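Local coordinates for protein tyrosinase (Aspergillus oryzae, PDB 6JU8) that probably oxidises L-tyrosine and L-dopa to L-dopaquinone with molecular oxygen at a dinuclear copper centre, at residues F65-A68 with G69-G72; M202-M206 with G207-R211; S236-K239 with Y240-E244; C377-D380 with R381-A384. The protein carries 1 engineered substitution. All coordinates share one frame; numbering follows the deposited sequence.

Contact 1. Residues F65-A68 with G69-G72; sequences FRLA and GIHG. With CU (copper (II) ion), chain C.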
loop_
_atom_site.group_PDB
_atom_site.type_symbol
_atom_site.label_atom_id
_atom_site.label_comp_id
_atom_site.label_asym_id
_atom_site.label_seq_id
_atom_site.Cartn_x
_atom_site.Cartn_y
_atom_site.Cartn_z
ATOM N N PHE A 65 -13.707 17.095 -2.890
ATOM C CA PHE A 65 -14.111 16.523 -4.162
ATOM C C PHE A 65 -14.360 17.638 -5.184
ATOM O O PHE A 65 -13.923 17.592 -6.324
ATOM C CB PHE A 65 -15.380 15.661 -4.025
ATOM C CG PHE A 65 -15.775 15.025 -5.335
ATOM C CD1 PHE A 65 -16.471 15.745 -6.303
ATOM C CD2 PHE A 65 -15.438 13.693 -5.600
ATOM C CE1 PHE A 65 -16.817 15.174 -7.523
ATOM C CE2 PHE A 65 -15.769 13.127 -6.812
ATOM C CZ PHE A 65 -16.470 13.847 -7.756
ATOM N N ARG A 66 -15.112 18.674 -4.786
ATOM C CA ARG A 66 -15.443 19.719 -5.752
ATOM C C ARG A 66 -14.239 20.571 -6.107
ATOM O O ARG A 66 -14.136 21.042 -7.250
ATOM C CB ARG A 66 -16.591 20.572 -5.217
ATOM C CG ARG A 66 -17.919 19.848 -5.082
ATOM C CD ARG A 66 -18.575 19.520 -6.418
ATOM N NE ARG A 66 -18.724 20.681 -7.298
ATOM C CZ ARG A 66 -19.640 21.620 -7.153
ATOM N NH1 ARG A 66 -20.502 21.588 -6.137
ATOM N NH2 ARG A 66 -19.694 22.651 -8.002
ATOM N N LEU A 67 -13.327 20.825 -5.176
ATOM C CA LEU A 67 -12.100 21.551 -5.512
ATOM C C LEU A 67 -11.216 20.767 -6.470
ATOM O O LEU A 67 -10.746 21.322 -7.476
ATOM C CB LEU A 67 -11.322 21.869 -4.226
ATOM C CG LEU A 67 -12.030 22.870 -3.314
ATOM C CD1 LEU A 67 -11.332 22.914 -1.969
ATOM C CD2 LEU A 67 -12.035 24.253 -3.973
ATOM N N ALA A 68 -11.029 19.471 -6.211
ATOM C CA ALA A 68 -10.335 18.604 -7.158
ATOM C C ALA A 68 -11.073 18.531 -8.491
ATOM O O ALA A 68 -10.461 18.425 -9.558
ATOM C CB ALA A 68 -10.190 17.216 -6.569
ATOM N N GLY A 69 -12.404 18.612 -8.456
ATOM C CA GLY A 69 -13.195 18.528 -9.671
ATOM C C GLY A 69 -12.989 19.709 -10.584
ATOM O O GLY A 69 -13.266 19.615 -11.782
ATOM N N ILE A 70 -12.473 20.833 -10.087
ATOM C CA ILE A 70 -12.195 21.963 -10.993
ATOM C C ILE A 70 -11.261 21.544 -12.093
ATOM O O ILE A 70 -11.390 21.979 -13.245
ATOM C CB ILE A 70 -11.590 23.132 -10.174
ATOM C CG1 ILE A 70 -12.636 23.757 -9.240
ATOM C CG2 ILE A 70 -10.992 24.170 -11.106
ATOM C CD1 ILE A 70 -12.072 24.674 -8.185
ATOM N N HIS A 71 -10.269 20.731 -11.747
ATOM C CA HIS A 71 -9.172 20.405 -12.658
ATOM C C HIS A 71 -9.651 19.585 -13.854
ATOM O O HIS A 71 -9.190 19.806 -14.963
ATOM C CB HIS A 71 -8.125 19.631 -11.866
ATOM C CG HIS A 71 -6.852 19.334 -12.573
ATOM N ND1 HIS A 71 -6.599 18.058 -13.051
ATOM C CD2 HIS A 71 -5.784 20.086 -12.899
ATOM C CE1 HIS A 71 -5.393 18.071 -13.628
ATOM N NE2 HIS A 71 -4.879 19.277 -13.551
ATOM N N GLY A 72 -10.532 18.603 -13.647
ATOM C CA GLY A 72 -10.865 17.599 -14.638
ATOM C C GLY A 72 -12.243 17.015 -14.441
ATOM O O GLY A 72 -13.237 17.733 -14.342
HETATM CU CU CU C . -3.378 20.614 -14.253
HETATM O O HOH W 1 -10.723 16.605 -11.592
HETATM O O HOH W 2 -2.115 19.253 -13.736
#

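Contact 2. Residues M202-M206 with G207-R211; sequences MQTLM and GTLER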
loop_
_atom_site.group_PDB
_atom_site.type_symbol
_atom_site.label_atom_id
_atom_site.label_comp_id
_atom_site.label_asym_id
_atom_site.label_seq_id
_atom_site.Cartn_x
_atom_site.Cartn_y
_atom_site.Cartn_z
ATOM N N MET A 202 -14.070 8.469 -1.549
ATOM C CA MET A 202 -15.477 8.770 -1.284
ATOM C C MET A 202 -16.070 7.630 -0.479
ATOM O O MET A 202 -15.398 6.693 -0.029
ATOM C CB MET A 202 -16.210 9.010 -2.610
ATOM C CG MET A 202 -15.742 10.271 -3.367
ATOM S SD MET A 202 -16.065 11.791 -2.431
ATOM C CE MET A 202 -17.729 12.149 -3.012
ATOM N N GLN A 203 -17.363 7.674 -0.228
ATOM C CA GLN A 203 -18.036 6.643 0.584
ATOM C C GLN A 203 -18.671 5.566 -0.292
ATOM O O GLN A 203 -19.324 4.627 0.194
ATOM C CB GLN A 203 -19.103 7.309 1.457
ATOM C CG GLN A 203 -18.557 8.211 2.552
ATOM C CD GLN A 203 -19.658 9.012 3.224
ATOM O OE1 GLN A 203 -19.872 10.181 2.882
ATOM N NE2 GLN A 203 -20.370 8.408 4.169
ATOM N N THR A 204 -18.498 5.702 -1.608
ATOM C CA THR A 204 -18.969 4.710 -2.570
ATOM C C THR A 204 -17.971 4.689 -3.724
ATOM O O THR A 204 -17.047 5.509 -3.763
ATOM C CB THR A 204 -20.380 5.046 -3.080
ATOM O OG1 THR A 204 -20.913 4.058 -3.970
ATOM C CG2 THR A 204 -20.379 6.370 -3.825
ATOM N N LEU A 205 -18.138 3.783 -4.674
ATOM C CA LEU A 205 -17.311 3.837 -5.876
ATOM C C LEU A 205 -17.575 5.144 -6.604
ATOM O O LEU A 205 -18.720 5.582 -6.711
ATOM C CB LEU A 205 -17.600 2.652 -6.795
ATOM C CG LEU A 205 -17.418 1.248 -6.204
ATOM C CD1 LEU A 205 -17.650 0.217 -7.304
ATOM C CD2 LEU A 205 -16.078 1.062 -5.536
ATOM N N MET A 206 -16.503 5.775 -7.083
ATOM C CA MET A 206 -16.687 7.120 -7.632
ATOM C C MET A 206 -17.540 7.124 -8.896
ATOM O O MET A 206 -18.127 8.165 -9.233
ATOM C CB MET A 206 -15.346 7.799 -7.899
ATOM C CG MET A 206 -14.566 8.047 -6.613
ATOM S SD MET A 206 -13.207 9.206 -6.937
ATOM C CE MET A 206 -12.142 8.792 -5.553
ATOM N N GLY A 207 -17.666 5.997 -9.591
ATOM C CA GLY A 207 -18.503 5.906 -10.773
ATOM C C GLY A 207 -19.995 5.875 -10.457
ATOM O O GLY A 207 -20.793 5.886 -11.408
ATOM N N THR A 208 -20.363 5.828 -9.173
ATOM C CA THR A 208 -21.784 5.752 -8.813
ATOM C C THR A 208 -22.272 6.957 -8.030
ATOM O O THR A 208 -23.373 6.938 -7.459
ATOM C CB THR A 208 -22.097 4.448 -8.044
ATOM O OG1 THR A 208 -21.389 4.398 -6.805
ATOM C CG2 THR A 208 -21.673 3.251 -8.877
ATOM N N LEU A 209 -21.468 8.017 -7.961
ATOM C CA LEU A 209 -21.887 9.246 -7.291
ATOM C C LEU A 209 -23.107 9.852 -7.955
ATOM O O LEU A 209 -23.356 9.645 -9.139
ATOM C CB LEU A 209 -20.739 10.271 -7.328
ATOM C CG LEU A 209 -19.485 9.794 -6.576
ATOM C CD1 LEU A 209 -18.359 10.785 -6.827
ATOM C CD2 LEU A 209 -19.819 9.616 -5.103
ATOM N N GLU A 210 -23.871 10.645 -7.188
ATOM C CA GLU A 210 -25.064 11.226 -7.795
ATOM C C GLU A 210 -24.706 12.144 -8.961
ATOM O O GLU A 210 -23.665 12.816 -8.959
ATOM C CB GLU A 210 -25.839 12.003 -6.741
ATOM C CG GLU A 210 -25.112 13.187 -6.138
ATOM C CD GLU A 210 -26.059 14.151 -5.444
ATOM O OE1 GLU A 210 -25.739 15.357 -5.390
ATOM O OE2 GLU A 210 -27.128 13.709 -4.975
ATOM N N ARG A 211 -25.595 12.196 -9.950
ATOM C CA ARG A 211 -25.427 13.105 -11.079
ATOM C C ARG A 211 -25.325 14.545 -10.608
ATOM O O ARG A 211 -26.037 14.925 -9.673
ATOM C CB ARG A 211 -26.618 12.988 -12.042
#

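Contact 3. Residues S236-K239 with Y240-E244; sequences STTK and YGLLE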
loop_
_atom_site.group_PDB
_atom_site.type_symbol
_atom_site.label_atom_id
_atom_site.label_comp_id
_atom_site.label_asym_id
_atom_site.label_seq_id
_atom_site.Cartn_x
_atom_site.Cartn_y
_atom_site.Cartn_z
ATOM N N SER A 236 -11.232 4.719 -3.585
ATOM C CA SER A 236 -10.052 5.469 -3.158
ATOM C C SER A 236 -9.158 5.794 -4.348
ATOM O O SER A 236 -9.042 5.019 -5.284
ATOM C CB SER A 236 -9.255 4.620 -2.161
ATOM O OG SER A 236 -8.099 5.321 -1.721
ATOM N N THR A 237 -8.459 6.915 -4.239
ATOM C CA THR A 237 -7.330 7.149 -5.135
ATOM C C THR A 237 -6.240 6.098 -4.881
ATOM O O THR A 237 -6.170 5.539 -3.776
ATOM C CB THR A 237 -6.758 8.567 -4.935
ATOM O OG1 THR A 237 -6.341 8.748 -3.564
ATOM C CG2 THR A 237 -7.802 9.629 -5.234
ATOM N N THR A 238 -5.469 5.813 -5.911
ATOM C CA THR A 238 -4.396 4.838 -5.836
ATOM C C THR A 238 -3.166 5.335 -6.575
ATOM O O THR A 238 -3.281 6.095 -7.539
ATOM C CB THR A 238 -4.859 3.469 -6.345
ATOM O OG1 THR A 238 -3.809 2.486 -6.221
ATOM C CG2 THR A 238 -5.270 3.489 -7.815
ATOM N N LYS A 239 -2.002 4.901 -6.121
ATOM C CA LYS A 239 -0.734 5.022 -6.858
ATOM C C LYS A 239 -0.367 3.625 -7.329
ATOM O O LYS A 239 -0.118 2.772 -6.442
ATOM C CB LYS A 239 0.375 5.637 -5.992
ATOM C CG LYS A 239 0.024 7.009 -5.400
ATOM C CD LYS A 239 1.012 7.316 -4.255
ATOM C CE LYS A 239 0.787 8.702 -3.654
ATOM N NZ LYS A 239 -0.603 8.847 -3.148
ATOM N N TYR A 240 -0.391 3.342 -8.617
ATOM C CA TYR A 240 -0.006 2.090 -9.255
ATOM C C TYR A 240 -0.962 0.925 -9.028
ATOM O O TYR A 240 -0.691 -0.165 -9.549
ATOM C CB TYR A 240 1.419 1.641 -8.846
ATOM C CG TYR A 240 2.506 2.471 -9.483
ATOM C CD1 TYR A 240 2.859 3.711 -8.948
ATOM C CD2 TYR A 240 3.202 2.021 -10.625
ATOM C CE1 TYR A 240 3.859 4.494 -9.499
ATOM C CE2 TYR A 240 4.185 2.818 -11.187
ATOM C CZ TYR A 240 4.513 4.046 -10.627
ATOM O OH TYR A 240 5.502 4.793 -11.247
ATOM N N GLY A 241 -2.059 1.075 -8.283
ATOM C CA GLY A 241 -2.849 -0.107 -7.939
ATOM C C GLY A 241 -3.836 -0.635 -8.954
ATOM O O GLY A 241 -4.453 -1.678 -8.656
ATOM N N LEU A 242 -3.997 0.002 -10.106
ATOM C CA LEU A 242 -4.913 -0.502 -11.133
ATOM C C LEU A 242 -4.156 -1.232 -12.227
ATOM O O LEU A 242 -3.369 -0.601 -12.952
ATOM C CB LEU A 242 -5.702 0.642 -11.799
ATOM C CG LEU A 242 -6.387 1.595 -10.809
ATOM C CD1 LEU A 242 -7.166 2.672 -11.580
ATOM C CD2 LEU A 242 -7.277 0.853 -9.826
ATOM N N LEU A 243 -4.387 -2.527 -12.325
ATOM C CA LEU A 243 -3.716 -3.388 -13.293
ATOM C C LEU A 243 -4.787 -4.098 -14.129
ATOM O O LEU A 243 -5.795 -4.556 -13.571
ATOM C CB LEU A 243 -2.820 -4.416 -12.608
ATOM C CG LEU A 243 -1.463 -3.973 -12.054
ATOM C CD1 LEU A 243 -1.573 -2.940 -10.953
ATOM C CD2 LEU A 243 -0.696 -5.210 -11.556
ATOM N N GLU A 244 -4.569 -4.178 -15.436
ATOM C CA GLU A 244 -5.508 -4.871 -16.304
ATOM C C GLU A 244 -5.667 -6.326 -15.875
ATOM O O GLU A 244 -4.681 -6.949 -15.469
ATOM C CB GLU A 244 -5.053 -4.731 -17.764
ATOM C CG GLU A 244 -6.146 -5.097 -18.751
ATOM C CD GLU A 244 -5.846 -4.847 -20.209
ATOM O OE1 GLU A 244 -6.832 -4.635 -20.956
ATOM O OE2 GLU A 244 -4.686 -4.971 -20.620
#

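Contact 4. Residues C377-D380 with R381-A384; sequences CNID and RLTA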
loop_
_atom_site.group_PDB
_atom_site.type_symbol
_atom_site.label_atom_id
_atom_site.label_comp_id
_atom_site.label_asym_id
_atom_site.label_seq_id
_atom_site.Cartn_x
_atom_site.Cartn_y
_atom_site.Cartn_z
ATOM N N CYS A 377 2.498 22.699 -5.902
ATOM C CA CYS A 377 3.164 23.713 -5.108
ATOM C C CYS A 377 4.633 23.815 -5.506
ATOM O O CYS A 377 5.161 24.939 -5.692
ATOM C CB CYS A 377 2.910 23.428 -3.613
ATOM S SG CYS A 377 3.459 24.870 -2.645
ATOM N N ASN A 378 5.307 22.689 -5.762
ATOM C CA ASN A 378 6.677 22.788 -6.266
ATOM C C ASN A 378 6.737 23.289 -7.702
ATOM O O ASN A 378 7.681 24.008 -8.052
ATOM C CB ASN A 378 7.438 21.450 -6.183
ATOM C CG ASN A 378 8.934 21.700 -6.291
ATOM O OD1 ASN A 378 9.459 22.611 -5.625
ATOM N ND2 ASN A 378 9.640 20.948 -7.116
ATOM N N ILE A 379 5.769 22.957 -8.556
ATOM C CA ILE A 379 5.776 23.534 -9.913
ATOM C C ILE A 379 5.650 25.050 -9.823
ATOM O O ILE A 379 6.301 25.780 -10.592
ATOM C CB ILE A 379 4.690 22.883 -10.768
ATOM C CG1 ILE A 379 4.960 21.378 -10.934
ATOM C CG2 ILE A 379 4.503 23.594 -12.104
ATOM C CD1 ILE A 379 6.304 21.063 -11.578
ATOM N N ASP A 380 4.851 25.537 -8.872
ATOM C CA ASP A 380 4.744 26.982 -8.649
ATOM C C ASP A 380 6.066 27.581 -8.200
ATOM O O ASP A 380 6.466 28.666 -8.654
ATOM C CB ASP A 380 3.649 27.265 -7.599
ATOM C CG ASP A 380 3.342 28.757 -7.622
ATOM O OD1 ASP A 380 2.794 29.192 -8.658
ATOM O OD2 ASP A 380 3.677 29.475 -6.656
ATOM N N ARG A 381 6.749 26.887 -7.294
ATOM C CA ARG A 381 8.080 27.296 -6.806
ATOM C C ARG A 381 9.105 27.343 -7.938
ATOM O O ARG A 381 9.888 28.292 -8.047
ATOM C CB ARG A 381 8.482 26.318 -5.692
ATOM C CG ARG A 381 9.910 26.577 -5.158
ATOM C CD ARG A 381 10.129 25.681 -3.924
ATOM N NE ARG A 381 11.533 25.624 -3.548
ATOM C CZ ARG A 381 12.419 24.792 -4.107
ATOM N NH1 ARG A 381 12.045 23.959 -5.083
ATOM N NH2 ARG A 381 13.682 24.799 -3.720
ATOM N N LEU A 382 9.112 26.308 -8.785
ATOM C CA LEU A 382 10.035 26.292 -9.919
ATOM C C LEU A 382 9.750 27.459 -10.858
ATOM O O LEU A 382 10.665 28.095 -11.378
ATOM C CB LEU A 382 9.924 24.977 -10.682
ATOM C CG LEU A 382 10.454 23.739 -9.932
ATOM C CD1 LEU A 382 10.168 22.491 -10.746
ATOM C CD2 LEU A 382 11.939 23.875 -9.619
ATOM N N THR A 383 8.473 27.770 -11.048
ATOM C CA THR A 383 8.096 28.944 -11.843
ATOM C C THR A 383 8.657 30.200 -11.186
ATOM O O THR A 383 9.220 31.073 -11.887
ATOM C CB THR A 383 6.584 29.035 -12.023
ATOM O OG1 THR A 383 6.126 27.848 -12.691
ATOM C CG2 THR A 383 6.230 30.210 -12.928
ATOM N N ALA A 384 8.468 30.364 -9.876
ATOM C CA ALA A 384 8.961 31.559 -9.183
ATOM C C ALA A 384 10.464 31.646 -9.256
ATOM O O ALA A 384 11.034 32.730 -9.449
ATOM C CB ALA A 384 8.487 31.499 -7.721
HETATM O O HOH W 3 12.571 21.254 -7.209
#

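Contact 1. Residues F65-A68 with G69-G72
Residues 65-68 and 69-72 make a local, mostly backbone contact at the C-terminal end of the short buried helix 64-69, where the chain runs into a copper ligand. Gly69 N still bonds to Phe65 O four residues back, at 2.8 Å. The next two amides bond mainly three residues back, though Ile70 N keeps a weak bond to Arg66 O: Ile70 N lies 3.2 Å from Leu67 O, and His71 N 3.2 Å from Ala68 O, each donor standing above the plane of its carbonyl. Ala68 O has a further partner in a water 2.7 Å away, and the same water accepts a weak bond from Gly72 N. Among the side chains, Leu67 CD2 touches Ile70 CD1 at 4.2 Å, and Ile70 continues this apolar patch onto helix 103-129. The long side chain of Arg66 leads away to a salt bridge with Glu77. His71 points its ring the other way: with CG anti to the backbone N (chi1 -173°), its NE2 reaches copper at 2.1 Å. A water 1.9 Å from the metal, together with His98 and His107, completes the coordination, the three-histidine site typical of one half of the type-3 dicopper centre of tyrosinases.

Contact 2. Residues M202-M206 with G207-R211
Leu205 and Thr208 close a type I beta turn, with Met206 and Gly207 at its corners, in the surface loop between strands 190-194 and 218-222. Leu205 O is the acceptor that matters, gripped twice by one residue. Thr208 N donates to it at 3.0 Å in a fairly straight bond (162°) from above the carbonyl plane, while Thr208 OG1 donates at 2.9 Å from much nearer that plane. The hydroxyl reaches back because chi1 of 63° sets OG1 between the backbone N and the carbonyl carbon of its own residue. Other polar groups of the loop are satisfied from outside: Gln235 NE2 bonds to Met202 O, and backbone bonds tie Met206 to Ile215 and Cys234, and Gly207 to Asp232. The turn thereby hangs on the neighbouring segments rather than on itself alone, well away from the copper ions. On the apolar side, Leu209 folds back onto residues 202-206. Its CG sits 3.4 Å from Met206 O, and Met202, its chain bent at chi2 and chi3, crosses it at about a right angle, bringing CE 3.9 Å from Leu209 CD2. Thr204 and Leu209 run past each other in opposite directions, with Thr204 CG2 3.5 Å from Leu209 CD2.

Contact 3. Residues S236-K239 with Y240-E244
Thr238 and Gly241 face each other across a tight bend in the buried loop between strand 225-229 and helix 248-251, and Gly241 with Leu242 forms a classic beta bulge opposite Ala357. The chain turns by roughly a right angle at Tyr240, whose backbone takes a left-handed conformation (phi 71°).

Of the polar contacts, the one across the bend is weak: Gly241 N lies 3.1 Å from Thr238 OG1 with an N-H...O angle of 127°. The threonine hydroxyl, anti to its own amide nitrogen, has a stronger partner in Gly255 O, so it links the bend to the next loop. Just upstream, Ser236 OG donates to Thr237 O at 2.8 Å, in the carbonyl plane and on a lone pair, and accepts a hydrogen bond from Arg199 NH1. The two long side chains are anchored outside the bend. Lys239 NZ forms a salt bridge with Asp369 and a hydrogen bond with Gln256 OE1, and Tyr240 OH bonds to Trp338 O.

The remaining contacts are van der Waals: the Tyr240 ring has the preceding peptide at its edge, with CD1 3.6 Å from Lys239 C. Beyond, it packs on helix 258-267 and on Leu259 of the second subunit, which places this bend at the dimer interface. On the inner side of the bend, the side chains of Thr238 and Leu242 cross at a slant, Thr238 CG2 lying 3.7 Å from Leu242 CG and 3.9 Å from Leu242 CD2.

Contact 4. Residues C377-D380 with R381-A384
Ile379 O is held by two donors of one residue: Thr383 N and Thr383 OG1 both lie 3.0 Å from it and reach it from opposite faces of the carbonyl plane. The backbone bond is the regular one of helix 371-389; the hydroxyl adds a second because OG1 sits beside the backbone N (chi1 -60°) and so leans back toward the previous turn. Regular bonds between residues four apart continue through this stretch, the shortest being Leu382 N to Asn378 O at 2.8 Å.

On another side of the same turn, Asn378 and Arg381 pair through their side chains. Arg381 NH1 donates to Asn378 OD1 at 3.0 Å, in the amide plane and on a lone pair, while the oxygen lies 22° out of the guanidinium plane. Extended from CG to NE, the arginine brings its guanidinium edge to the amide oxygen, the two planes 22° apart, and a water completes the link: it accepts from Asn378 ND2 at 2.9 Å and, weakly, from Arg381 NH1. Tyr456 OH bonds to NH2 of the same head. Asp380 points elsewhere, to a salt bridge with Arg108 and hydrogen bonds from the hydroxyls of Tyr437 and Tyr439.

Ile379 CD1 and Leu382 CD1 touch at 4.2 Å. Ile379 also packs on the copper ligand His332 of helix 328-340, while Leu382 rests on Leu328 of that helix and on helix 283-292. Thr383 and Ala384 lean on Arg108, so that this turn of helix 371-389 is wedged among helices 103-129, 283-292 and 328-340.

How the contacts relate
Followed from the N terminus, the four contacts come in series: none nests in or crosses another, and each closes only its own turn, bend or stretch of helix. Contact 1 delivers a copper ligand from helix 64-69. Contact 2, in a surface loop, reaches down to that helix: Leu209 CD1 lies 3.5 Å from Phe65 CE2, and Met202 SD lies 3.7 Å from Phe65 CD2. Contact 3 follows, its nearest atoms about 4 Å from contact 2 without touching, and leads to the second subunit. Contact 4, whose centre is about 33 Å from that of contact 2, lies in helix 371-389, just after the copper ligand His376.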